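Aldehyde dehydrogenase (Bartonella henselae, PDB 3I44) probably oxidises aldehydes to carboxylic acids with a nicotinamide cofactor. Local coordinates at residues T330-G335 / G374-M379. The protein carries 1 engineered substitution. Residues are numbered along the deposited sequence; the frame is centred on the assembly and turned at random.
Sequences TQVGPG and GLPMGM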
loop_
_atom_site.group_PDB
_atom_site.type_symbol
_atom_site.label_atom_id
_atom_site.label_comp_id
_atom_site.label_asym_id
_atom_site.label_seq_id
_atom_site.Cartn_x
_atom_site.Cartn_y
_atom_site.Cartn_z
ATOM N N THR A 330 31.918 -25.903 -8.762
ATOM C CA THR A 330 31.087 -25.578 -7.607
ATOM C C THR A 330 30.804 -26.896 -6.904
ATOM O O THR A 330 30.126 -27.772 -7.477
ATOM C CB THR A 330 29.765 -24.897 -8.041
ATOM O OG1 THR A 330 30.064 -23.617 -8.607
ATOM C CG2 THR A 330 28.783 -24.741 -6.867
ATOM N N GLN A 331 31.339 -27.048 -5.697
ATOM C CA GLN A 331 31.139 -28.272 -4.908
ATOM C C GLN A 331 29.775 -28.248 -4.208
ATOM O O GLN A 331 29.223 -27.164 -3.954
ATOM C CB GLN A 331 32.263 -28.438 -3.872
ATOM C CG GLN A 331 33.695 -28.581 -4.484
ATOM C CD GLN A 331 33.763 -29.676 -5.548
ATOM O OE1 GLN A 331 33.304 -30.804 -5.318
ATOM N NE2 GLN A 331 34.318 -29.344 -6.732
ATOM N N VAL A 332 29.236 -29.449 -3.931
ATOM C CA VAL A 332 28.043 -29.603 -3.133
ATOM C C VAL A 332 28.374 -30.401 -1.895
ATOM O O VAL A 332 29.122 -31.361 -1.974
ATOM C CB VAL A 332 26.959 -30.309 -3.930
ATOM C CG1 VAL A 332 25.707 -30.399 -3.134
ATOM C CG2 VAL A 332 26.721 -29.554 -5.238
ATOM N N GLY A 333 27.831 -30.017 -0.749
ATOM C CA GLY A 333 28.118 -30.730 0.483
ATOM C C GLY A 333 27.185 -30.377 1.611
ATOM O O GLY A 333 26.378 -29.454 1.495
ATOM N N PRO A 334 27.276 -31.117 2.714
ATOM C CA PRO A 334 26.358 -30.904 3.818
ATOM C C PRO A 334 26.540 -29.581 4.522
ATOM O O PRO A 334 27.641 -29.017 4.534
ATOM C CB PRO A 334 26.694 -32.049 4.802
ATOM C CG PRO A 334 28.033 -32.530 4.413
ATOM C CD PRO A 334 28.172 -32.265 2.948
ATOM N N GLY A 335 25.467 -29.142 5.162
ATOM C CA GLY A 335 25.460 -27.889 5.907
ATOM C C GLY A 335 26.511 -27.865 6.999
ATOM O O GLY A 335 27.102 -26.831 7.267
ATOM N N GLY A 374 18.881 -35.293 -10.815
ATOM C CA GLY A 374 19.442 -36.279 -9.909
ATOM C C GLY A 374 20.449 -35.740 -8.905
ATOM O O GLY A 374 20.914 -34.602 -9.000
ATOM N N LEU A 375 20.784 -36.580 -7.939
ATOM C CA LEU A 375 21.759 -36.237 -6.912
ATOM C C LEU A 375 23.155 -36.140 -7.536
ATOM O O LEU A 375 23.459 -36.876 -8.456
ATOM C CB LEU A 375 21.753 -37.300 -5.823
ATOM C CG LEU A 375 20.589 -37.264 -4.821
ATOM C CD1 LEU A 375 20.583 -38.544 -3.948
ATOM C CD2 LEU A 375 20.691 -36.046 -3.939
ATOM N N PRO A 376 23.994 -35.209 -7.050
ATOM C CA PRO A 376 25.364 -35.210 -7.534
ATOM C C PRO A 376 26.058 -36.532 -7.164
ATOM O O PRO A 376 25.727 -37.157 -6.156
ATOM C CB PRO A 376 26.013 -34.014 -6.817
ATOM C CG PRO A 376 24.926 -33.265 -6.189
ATOM C CD PRO A 376 23.764 -34.180 -6.023
ATOM N N MET A 377 26.999 -36.959 -7.995
ATOM C CA MET A 377 27.648 -38.268 -7.813
ATOM C C MET A 377 28.230 -38.381 -6.412
ATOM O O MET A 377 28.864 -37.446 -5.923
ATOM C CB MET A 377 28.780 -38.449 -8.839
ATOM C CG MET A 377 29.243 -39.889 -9.064
ATOM S SD MET A 377 28.375 -40.746 -10.382
ATOM C CE MET A 377 27.099 -41.622 -9.454
ATOM N N GLY A 378 27.991 -39.511 -5.773
ATOM C CA GLY A 378 28.535 -39.762 -4.456
ATOM C C GLY A 378 27.622 -39.434 -3.286
ATOM O O GLY A 378 27.855 -39.926 -2.175
ATOM N N MET A 379 26.594 -38.614 -3.504
ATOM C CA MET A 379 25.679 -38.235 -2.426
ATOM C C MET A 379 24.565 -39.277 -2.388
ATOM O O MET A 379 23.933 -39.533 -3.399
ATOM C CB MET A 379 25.062 -36.856 -2.698
ATOM C CG MET A 379 26.035 -35.742 -3.124
ATOM S SD MET A 379 26.656 -34.835 -1.727
ATOM C CE MET A 379 28.106 -35.835 -1.369
#
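V332 holds CG1 anti to its backbone N (chi1 -177°), which turns both methyls toward P376; on the other side, M379 folds back through chi1 -47° and an unusual chi2 of -91°, bringing SD round to the V332 carbonyl. The two valine methyls straddle the tip of the proline ring: CG2 of V332 lies 4.2 Å from CG of P376, and CG1 of V332 is 4.3 Å from that same CG. Beside them, SD of M379 stops 4.3 Å from O of V332, a loose approach with no hydrogen bond. What sets P376 and M379 side by side is a type II beta turn, closed by the bond from N of M379 to O of P376 at 3.1 Å, with G378 at its third position. Within the turn, CG of M379 sits 4.1 Å from CB of P376. Y384 touches V332, P334 and P376, so it bridges the two loops. In the fold, the loop leaving helix 316-329 meets the connection between antiparallel strands 367-370 and 388-391, at the protein surface. With 131 Å² buried and no hydrogen bond between the two loops, the direct contact is van der Waals only: valine methyls against the proline ring, and a thioether sulfur near a carbonyl oxygen.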